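Local coordinates for uricase (PDB 2YZC), which catalyses the oxidation of uric acid by molecular oxygen to 5-hydroxyisourate, consuming water and releasing hydrogen peroxide, at residues E24-K29 / D41-S46; A221-M226 / G277-T282; Y227-A232 / I243-P248. All coordinates share one frame; numbering follows the deposited sequence.

Contact 1 joins two strands of a hairpin in the first half of the chain, whereas contacts 2 and 3 lie together in the second half, across the chain's centre; contact 1 is about 32 Å from contact 2 and about 28 Å from contact 3, centre to centre. All three reach the same curved antiparallel sheet. The centres of contacts 2 and 3 are about 7 Å apart: both use helix 222-236, and their strands are neighbours, joined by I279 O to L247 N (2.8 Å). Contact 2 touches allantoate directly, and the L247 side chain of contact 3 stays about 8 Å from it. The V25 side chain of contact 1 lies about 10 Å from a different bound allantoate.

Contact 1 (E24-K29 / D41-S46); sequences EVRLVK and DLNVTS
V25 and V44 exchange backbone hydrogen bonds in an antiparallel hydrogen-bonded pair, V25 N to V44 O at 2.7 Å and V44 N to V25 O at 2.8 Å. Two residues further along, L27 and L42 repeat the pattern, with L27 N 2.8 Å from L42 O. E24 and V25 both face V44, a G1 beta bulge; E24 accordingly has left-handed helical backbone angles, and its amide is used up by the T45 hydroxyl, E24 N to OG1 at 3.0 Å. Threonine suits the place because its oxygen sits on the beta carbon, close to the backbone.

R26 supplies the main side-chain bonds. Bends at chi2 (-77°) and chi3 (-70°) curl its chain over the neighbouring strand, so that NH2 serves two acceptors: D41 OD1 at 2.7 Å in a salt bridge and, in the guanidinium plane, L42 O at 2.9 Å. L42 O therefore accepts twice, from R26 NH2 on one face of its carbonyl plane and from L27 N on the other. The D41 carboxylate is turned 30° from the guanidinium; its second oxygen, OD2, accepts hydrogen bonds from a water 2.9 Å away, itself weakly held by R26 NH1, and from W115 NE1. A methionine in place of R26 would probably leave D41 without its opposite charge and take from L42 O its second donor.

The E24 carboxylate is bound by R274 (salt bridge) and Y276 (hydrogen bond) of the third subunit. On the face that carries V25, L27, L42 and V44, V25 and L27 pack against helix 67-78, and L27 and L42 against F88 of helix 85-99. Strand 103-117 continues the sheet beside 41-46, while V28 and K29 pair with a strand of the second subunit, carrying the sheet across that interface.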
loop_
_atom_site.group_PDB
_atom_site.type_symbol
_atom_site.label_atom_id
_atom_site.label_comp_id
_atom_site.label_asym_id
_atom_site.label_seq_id
_atom_site.Cartn_x
_atom_site.Cartn_y
_atom_site.Cartn_z
ATOM N N GLU A 24 14.326 -8.868 -2.975
ATOM C CA GLU A 24 13.490 -9.092 -1.803
ATOM C C GLU A 24 13.413 -10.520 -1.272
ATOM O O GLU A 24 12.333 -11.114 -1.184
ATOM C CB GLU A 24 12.086 -8.534 -2.068
ATOM C CG GLU A 24 12.122 -7.066 -2.511
ATOM C CD GLU A 24 10.819 -6.324 -2.262
ATOM O OE1 GLU A 24 10.181 -5.877 -3.242
ATOM O OE2 GLU A 24 10.440 -6.185 -1.083
ATOM N N VAL A 25 14.574 -11.056 -0.910
ATOM C CA VAL A 25 14.668 -12.392 -0.327
ATOM C C VAL A 25 14.480 -12.150 1.172
ATOM O O VAL A 25 15.344 -11.561 1.824
ATOM C CB VAL A 25 16.055 -13.018 -0.589
ATOM C CG1 VAL A 25 16.187 -14.350 0.157
ATOM C CG2 VAL A 25 16.244 -13.233 -2.086
ATOM N N ARG A 26 13.341 -12.575 1.709
ATOM C CA ARG A 26 13.054 -12.369 3.126
ATOM C C ARG A 26 13.708 -13.439 3.983
ATOM O O ARG A 26 13.418 -14.633 3.857
ATOM C CB ARG A 26 11.542 -12.334 3.351
ATOM C CG ARG A 26 10.890 -11.073 2.790
ATOM C CD ARG A 26 11.133 -9.861 3.690
ATOM N NE ARG A 26 10.388 -9.961 4.946
ATOM C CZ ARG A 26 10.919 -10.269 6.126
ATOM N NH1 ARG A 26 10.144 -10.337 7.202
ATOM N NH2 ARG A 26 12.218 -10.502 6.239
ATOM N N LEU A 27 14.596 -12.989 4.860
ATOM C CA LEU A 27 15.341 -13.883 5.728
ATOM C C LEU A 27 15.204 -13.566 7.205
ATOM O O LEU A 27 15.265 -12.411 7.611
ATOM C CB LEU A 27 16.832 -13.827 5.365
ATOM C CG LEU A 27 17.825 -14.277 6.450
ATOM C CD1 LEU A 27 17.835 -15.807 6.553
ATOM C CD2 LEU A 27 19.216 -13.766 6.107
ATOM N N VAL A 28 15.017 -14.608 8.002
ATOM C CA VAL A 28 14.967 -14.449 9.442
ATOM C C VAL A 28 15.995 -15.432 9.973
ATOM O O VAL A 28 15.902 -16.635 9.721
ATOM C CB VAL A 28 13.573 -14.759 10.025
ATOM C CG1 VAL A 28 13.655 -14.860 11.546
ATOM C CG2 VAL A 28 12.606 -13.647 9.657
ATOM N N LYS A 29 17.003 -14.907 10.666
ATOM C CA LYS A 29 18.052 -15.736 11.246
ATOM C C LYS A 29 17.895 -15.745 12.760
ATOM O O LYS A 29 17.960 -14.698 13.412
ATOM C CB LYS A 29 19.438 -15.190 10.891
ATOM C CG LYS A 29 20.596 -15.940 11.562
ATOM C CD LYS A 29 20.626 -17.401 11.144
ATOM C CE LYS A 29 21.805 -18.152 11.756
ATOM N NZ LYS A 29 21.689 -18.303 13.231
ATOM N N ASP A 41 16.292 -9.944 11.197
ATOM C CA ASP A 41 15.252 -9.985 10.169
ATOM C C ASP A 41 15.645 -9.067 9.010
ATOM O O ASP A 41 15.726 -7.854 9.189
ATOM C CB ASP A 41 13.938 -9.512 10.816
ATOM C CG ASP A 41 12.706 -9.829 9.985
ATOM O OD1 ASP A 41 12.843 -10.198 8.800
ATOM O OD2 ASP A 41 11.582 -9.693 10.532
ATOM N N LEU A 42 15.870 -9.649 7.831
ATOM C CA LEU A 42 16.286 -8.887 6.650
ATOM C C LEU A 42 15.480 -9.133 5.369
ATOM O O LEU A 42 14.872 -10.189 5.193
ATOM C CB LEU A 42 17.754 -9.198 6.315
ATOM C CG LEU A 42 18.861 -8.981 7.349
ATOM C CD1 LEU A 42 20.190 -9.490 6.780
ATOM C CD2 LEU A 42 18.957 -7.509 7.697
ATOM N N ASN A 43 15.502 -8.138 4.480
ATOM C CA ASN A 43 14.867 -8.217 3.164
ATOM C C ASN A 43 16.072 -7.955 2.256
ATOM O O ASN A 43 16.498 -6.807 2.101
ATOM C CB ASN A 43 13.824 -7.108 2.983
ATOM C CG ASN A 43 13.016 -7.270 1.706
ATOM O OD1 ASN A 43 12.419 -6.311 1.202
ATOM N ND2 ASN A 43 12.979 -8.487 1.182
ATOM N N VAL A 44 16.608 -9.018 1.659
ATOM C CA VAL A 44 17.818 -8.936 0.834
ATOM C C VAL A 44 17.649 -8.957 -0.683
ATOM O O VAL A 44 16.846 -9.707 -1.228
ATOM C CB VAL A 44 18.783 -10.092 1.218
ATOM C CG1 VAL A 44 20.118 -9.943 0.499
ATOM C CG2 VAL A 44 18.979 -10.116 2.740
ATOM N N THR A 45 18.438 -8.129 -1.359
ATOM C CA THR A 45 18.412 -8.060 -2.811
ATOM C C THR A 45 19.840 -8.216 -3.323
ATOM O O THR A 45 20.762 -7.567 -2.824
ATOM C CB THR A 45 17.835 -6.720 -3.297
ATOM O OG1 THR A 45 16.430 -6.670 -2.999
ATOM C CG2 THR A 45 18.045 -6.562 -4.807
ATOM N N SER A 46 20.008 -9.078 -4.322
ATOM C CA SER A 46 21.314 -9.349 -4.916
ATOM C C SER A 46 21.275 -9.161 -6.428
ATOM O O SER A 46 20.406 -9.715 -7.099
ATOM C CB SER A 46 21.730 -10.791 -4.599
ATOM O OG SER A 46 22.855 -11.207 -5.364
HETATM O O HOH W 1 9.621 -11.763 9.863
#

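Contact 2 (A221-M226 / G277-T282); sequences ALQQTM and GLIEAT. With 1AL (allantoate ion), chain I.
I279 packs across the first turn of the helix that begins at L222, and nearly all of this contact is apolar. The delta methyl CD1 of L222 meets CB of I279 at 3.9 Å, the two chains crossing obliquely. The Q223 and I279 side chains cross at about a right angle: Q223 CG meets I279 CG2 at 3.9 Å, and the amide carbon CD of Q223 lies 3.9 Å from I279 CG1, which leaves the amide turned toward the ligand. Further along, M226, extended as far as its sulfur (CG anti to the backbone N, chi1 179°), carries that sulfur to the strand beside A281, where the small side chain of alanine leaves room for thioether packing; the modelled position of the terminal methyl is too close to A281 and is doubtful.

The polar contacts run to allantoate. L222 N, at the helix start just after the N-cap A221, gives a nearly straight hydrogen bond (176°) to its O2 at 2.8 Å. This bond may be favoured by the partial positive charge of a helix N-terminus. Allantoate N3 gives a weak bond, 3.4 Å long, to Q223 OE1.

Shape does the rest. I279 CD1 closes on carboxylate oxygen O6 of allantoate at 3.2 Å, and G277 suits its place because any beta carbon would run into O7.

A221, L222, Q223, G277 and I279 form one wall of the uricase active site, in which Q223 probably also binds urate. N249 and, from the third subunit, T67 and D68 add further hydrogen bonds to allantoate, so the pocket is built at a subunit interface.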
loop_
_atom_site.group_PDB
_atom_site.type_symbol
_atom_site.label_atom_id
_atom_site.label_comp_id
_atom_site.label_asym_id
_atom_site.label_seq_id
_atom_site.Cartn_x
_atom_site.Cartn_y
_atom_site.Cartn_z
ATOM N N ALA A 221 13.523 27.199 8.488
ATOM C CA ALA A 221 13.255 26.572 7.196
ATOM C C ALA A 221 13.596 25.086 7.299
ATOM O O ALA A 221 14.497 24.702 8.046
ATOM C CB ALA A 221 14.103 27.219 6.111
ATOM N N LEU A 222 12.878 24.251 6.558
ATOM C CA LEU A 222 13.154 22.820 6.585
ATOM C C LEU A 222 14.572 22.604 6.055
ATOM O O LEU A 222 15.275 21.694 6.497
ATOM C CB LEU A 222 12.162 22.055 5.706
ATOM C CG LEU A 222 11.664 20.704 6.237
ATOM C CD1 LEU A 222 11.111 19.899 5.080
ATOM C CD2 LEU A 222 12.782 19.940 6.928
ATOM N N GLN A 223 14.984 23.445 5.107
ATOM C CA GLN A 223 16.328 23.352 4.526
ATOM C C GLN A 223 17.409 23.536 5.597
ATOM O O GLN A 223 18.450 22.874 5.562
ATOM C CB GLN A 223 16.524 24.405 3.420
ATOM C CG GLN A 223 15.737 24.151 2.125
ATOM C CD GLN A 223 14.333 24.750 2.141
ATOM O OE1 GLN A 223 13.700 24.850 3.188
ATOM N NE2 GLN A 223 13.838 25.132 0.967
ATOM N N GLN A 224 17.162 24.439 6.542
ATOM C CA GLN A 224 18.119 24.714 7.613
ATOM C C GLN A 224 18.182 23.539 8.583
ATOM O O GLN A 224 19.261 23.130 9.025
ATOM C CB GLN A 224 17.715 25.981 8.374
ATOM C CG GLN A 224 18.691 26.401 9.470
ATOM C CD GLN A 224 18.088 27.407 10.442
ATOM O OE1 GLN A 224 18.804 28.082 11.185
ATOM N NE2 GLN A 224 16.763 27.500 10.449
ATOM N N THR A 225 17.013 23.012 8.928
ATOM C CA THR A 225 16.933 21.876 9.833
ATOM C C THR A 225 17.683 20.695 9.215
ATOM O O THR A 225 18.398 19.974 9.904
ATOM C CB THR A 225 15.461 21.481 10.091
ATOM O OG1 THR A 225 14.824 22.517 10.853
ATOM C CG2 THR A 225 15.371 20.148 10.851
ATOM N N MET A 226 17.525 20.513 7.910
ATOM C CA MET A 226 18.189 19.416 7.220
ATOM C C MET A 226 19.705 19.618 7.178
ATOM O O MET A 226 20.470 18.668 7.339
ATOM C CB MET A 226 17.641 19.278 5.798
ATOM C CG MET A 226 18.302 18.171 4.987
ATOM S SD MET A 226 17.526 17.954 3.376
ATOM C CE MET A 226 17.843 19.589 2.657
ATOM N N GLY A 277 5.537 19.321 0.731
ATOM C CA GLY A 277 6.791 19.904 0.302
ATOM C C GLY A 277 7.810 18.778 0.338
ATOM O O GLY A 277 7.690 17.859 1.150
ATOM N N LEU A 278 8.795 18.823 -0.551
ATOM C CA LEU A 278 9.833 17.801 -0.577
ATOM C C LEU A 278 11.164 18.530 -0.684
ATOM O O LEU A 278 11.475 19.125 -1.717
ATOM C CB LEU A 278 9.640 16.859 -1.762
ATOM C CG LEU A 278 10.641 15.703 -1.860
ATOM C CD1 LEU A 278 10.618 14.879 -0.568
ATOM C CD2 LEU A 278 10.300 14.835 -3.066
ATOM N N ILE A 279 11.918 18.509 0.411
ATOM C CA ILE A 279 13.212 19.180 0.504
ATOM C C ILE A 279 14.307 18.117 0.528
ATOM O O ILE A 279 14.268 17.197 1.347
ATOM C CB ILE A 279 13.274 20.052 1.792
ATOM C CG1 ILE A 279 12.502 21.362 1.586
ATOM C CG2 ILE A 279 14.712 20.384 2.145
ATOM C CD1 ILE A 279 11.036 21.204 1.227
ATOM N N GLU A 280 15.283 18.243 -0.369
ATOM C CA GLU A 280 16.352 17.253 -0.445
ATOM C C GLU A 280 17.724 17.894 -0.619
ATOM O O GLU A 280 17.862 18.936 -1.265
ATOM C CB GLU A 280 16.083 16.300 -1.612
ATOM C CG GLU A 280 14.596 16.038 -1.857
ATOM C CD GLU A 280 14.343 14.948 -2.880
ATOM O OE1 GLU A 280 14.446 13.759 -2.516
ATOM O OE2 GLU A 280 14.048 15.279 -4.048
ATOM N N ALA A 281 18.744 17.259 -0.054
ATOM C CA ALA A 281 20.090 17.793 -0.162
ATOM C C ALA A 281 21.169 16.803 0.236
ATOM O O ALA A 281 20.922 15.828 0.948
ATOM C CB ALA A 281 20.225 19.047 0.683
ATOM N N THR A 282 22.373 17.089 -0.245
ATOM C CA THR A 282 23.551 16.294 0.038
ATOM C C THR A 282 24.487 17.184 0.850
ATOM O O THR A 282 24.792 18.308 0.440
ATOM C CB THR A 282 24.290 15.895 -1.253
ATOM O OG1 THR A 282 23.399 15.201 -2.134
ATOM C CG2 THR A 282 25.475 14.996 -0.925
HETATM C C1 1AL I . 10.076 25.364 3.894
HETATM O O2 1AL I . 10.898 25.234 4.816
HETATM N N3 1AL I . 10.449 25.555 2.600
HETATM N N4 1AL I . 8.745 25.286 4.301
HETATM C C5 1AL I . 7.807 23.356 2.707
HETATM O O6 1AL I . 8.826 22.677 2.934
HETATM O O7 1AL I . 6.776 22.953 2.147
HETATM C C8 1AL I . 7.721 24.749 3.404
HETATM C C9 1AL I . 6.519 26.117 1.765
HETATM O O10 1AL I . 5.371 26.219 1.284
HETATM N N11 1AL I . 7.651 26.362 1.034
HETATM N N12 1AL I . 6.730 25.758 3.051
#

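Contact 3 (Y227-A232 / I243-P248); sequences YEMGRA and IKMSLP
M245 sends its CG anti to its own carbonyl carbon (chi1 -68°) and bends only at the last torsion, which swings the thioether methyl CE against the helix backbone at G230, 3.4 Å from G230 N. M229 answers from the helix with a similar start (chi1 -72°) and an extended chi2, which carry SD to L247, 4.3 Å from CD1; its bend at chi3 then turns only the methyl. The two methionines thus pass each other: M245 SD rests on M229 CB at 4.0 Å while each chain end goes on to a different partner.

Glycine is what lets M245 come so near. A beta carbon at G230 would clash with M245 CE and would also crowd I243, whose CG2 packs on G230 CA at 3.8 Å. The bare backbone at G230 thus receives two side chains of the strand.

Helix 222-236 here packs on the antiparallel sheet, running nearly antiparallel to strand 240-254. Pointing away from that strand, R231 and E228 form a salt bridge, and R231 also pairs with E235. M229 continues inward to L210, A213 and F214 of helix 199-216.

No hydrogen bond crosses between 227-232 and 243-248. Across these two segments the contact is apolar packing, and the polarisable sulfurs and unbranched chains of methionine suit such a seam, since they can follow its contours without needing a fixed direction of bonding.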
loop_
_atom_site.group_PDB
_atom_site.type_symbol
_atom_site.label_atom_id
_atom_site.label_comp_id
_atom_site.label_asym_id
_atom_site.label_seq_id
_atom_site.Cartn_x
_atom_site.Cartn_y
_atom_site.Cartn_z
ATOM N N TYR A 227 20.137 20.855 6.963
ATOM C CA TYR A 227 21.562 21.142 6.911
ATOM C C TYR A 227 22.197 20.830 8.267
ATOM O O TYR A 227 23.246 20.201 8.328
ATOM C CB TYR A 227 21.793 22.609 6.536
ATOM C CG TYR A 227 23.250 23.006 6.494
ATOM C CD1 TYR A 227 24.052 22.680 5.405
ATOM C CD2 TYR A 227 23.831 23.681 7.563
ATOM C CE1 TYR A 227 25.406 23.020 5.383
ATOM C CE2 TYR A 227 25.175 24.023 7.553
ATOM C CZ TYR A 227 25.957 23.688 6.463
ATOM O OH TYR A 227 27.292 24.016 6.471
ATOM N N GLU A 228 21.555 21.262 9.353
ATOM C CA GLU A 228 22.075 21.008 10.697
ATOM C C GLU A 228 22.142 19.512 11.005
ATOM O O GLU A 228 23.080 19.045 11.659
ATOM C CB GLU A 228 21.214 21.719 11.743
ATOM C CG GLU A 228 21.336 23.234 11.676
ATOM C CD GLU A 228 22.775 23.708 11.832
ATOM O OE1 GLU A 228 23.197 24.592 11.058
ATOM O OE2 GLU A 228 23.483 23.205 12.730
ATOM N N MET A 229 21.142 18.763 10.550
ATOM C CA MET A 229 21.131 17.316 10.761
ATOM C C MET A 229 22.335 16.692 10.049
ATOM O O MET A 229 23.064 15.889 10.629
ATOM C CB MET A 229 19.825 16.715 10.224
ATOM C CG MET A 229 18.598 17.050 11.073
ATOM S SD MET A 229 17.011 16.752 10.243
ATOM C CE MET A 229 17.038 14.941 10.080
ATOM N N GLY A 230 22.551 17.076 8.794
ATOM C CA GLY A 230 23.668 16.536 8.039
ATOM C C GLY A 230 25.036 16.926 8.575
ATOM O O GLY A 230 25.950 16.102 8.608
ATOM N N ARG A 231 25.179 18.181 8.993
ATOM C CA ARG A 231 26.446 18.677 9.521
ATOM C C ARG A 231 26.855 17.927 10.784
ATOM O O ARG A 231 28.019 17.574 10.956
ATOM C CB ARG A 231 26.348 20.181 9.825
ATOM C CG ARG A 231 27.651 20.802 10.314
ATOM C CD ARG A 231 27.568 22.328 10.360
ATOM N NE ARG A 231 26.672 22.814 11.405
ATOM C CZ ARG A 231 26.948 22.782 12.707
ATOM N NH1 ARG A 231 28.101 22.286 13.132
ATOM N NH2 ARG A 231 26.071 23.250 13.585
ATOM N N ALA A 232 25.894 17.686 11.667
ATOM C CA ALA A 232 26.169 16.975 12.911
ATOM C C ALA A 232 26.751 15.588 12.634
ATOM O O ALA A 232 27.643 15.126 13.344
ATOM C CB ALA A 232 24.886 16.849 13.735
ATOM N N ILE A 243 26.206 12.609 3.390
ATOM C CA ILE A 243 24.907 12.116 3.803
ATOM C C ILE A 243 23.885 12.839 2.949
ATOM O O ILE A 243 23.992 14.045 2.713
ATOM C CB ILE A 243 24.652 12.381 5.304
ATOM C CG1 ILE A 243 23.256 11.872 5.688
ATOM C CG2 ILE A 243 24.791 13.865 5.611
ATOM C CD1 ILE A 243 22.975 11.913 7.168
ATOM N N LYS A 244 22.915 12.086 2.451
ATOM C CA LYS A 244 21.866 12.649 1.622
ATOM C C LYS A 244 20.558 12.458 2.353
ATOM O O LYS A 244 20.324 11.407 2.945
ATOM C CB LYS A 244 21.794 11.937 0.274
ATOM C CG LYS A 244 23.007 12.146 -0.608
ATOM C CD LYS A 244 22.783 11.557 -1.986
ATOM C CE LYS A 244 23.857 12.025 -2.957
ATOM N NZ LYS A 244 23.542 11.589 -4.343
ATOM N N MET A 245 19.710 13.476 2.310
ATOM C CA MET A 245 18.418 13.384 2.964
ATOM C C MET A 245 17.305 13.827 2.035
ATOM O O MET A 245 17.490 14.696 1.176
ATOM C CB MET A 245 18.406 14.237 4.231
ATOM C CG MET A 245 19.306 13.706 5.324
ATOM S SD MET A 245 19.517 14.891 6.659
ATOM C CE MET A 245 20.982 15.713 6.107
ATOM N N SER A 246 16.147 13.204 2.220
ATOM C CA SER A 246 14.955 13.504 1.449
ATOM C C SER A 246 13.890 13.661 2.526
ATOM O O SER A 246 13.462 12.680 3.136
ATOM C CB SER A 246 14.616 12.339 0.521
ATOM O OG SER A 246 13.494 12.648 -0.282
ATOM N N LEU A 247 13.483 14.903 2.769
ATOM C CA LEU A 247 12.512 15.190 3.811
ATOM C C LEU A 247 11.232 15.845 3.332
ATOM O O LEU A 247 11.251 16.957 2.814
ATOM C CB LEU A 247 13.145 16.096 4.868
ATOM C CG LEU A 247 14.472 15.652 5.485
ATOM C CD1 LEU A 247 14.930 16.687 6.494
ATOM C CD2 LEU A 247 14.302 14.294 6.153
ATOM N N PRO A 248 10.096 15.154 3.484
ATOM C CA PRO A 248 8.848 15.774 3.044
ATOM C C PRO A 248 8.383 16.727 4.136
ATOM O O PRO A 248 8.678 16.519 5.317
ATOM C CB PRO A 248 7.903 14.582 2.897
ATOM C CG PRO A 248 8.384 13.644 3.963
ATOM C CD PRO A 248 9.894 13.729 3.804
#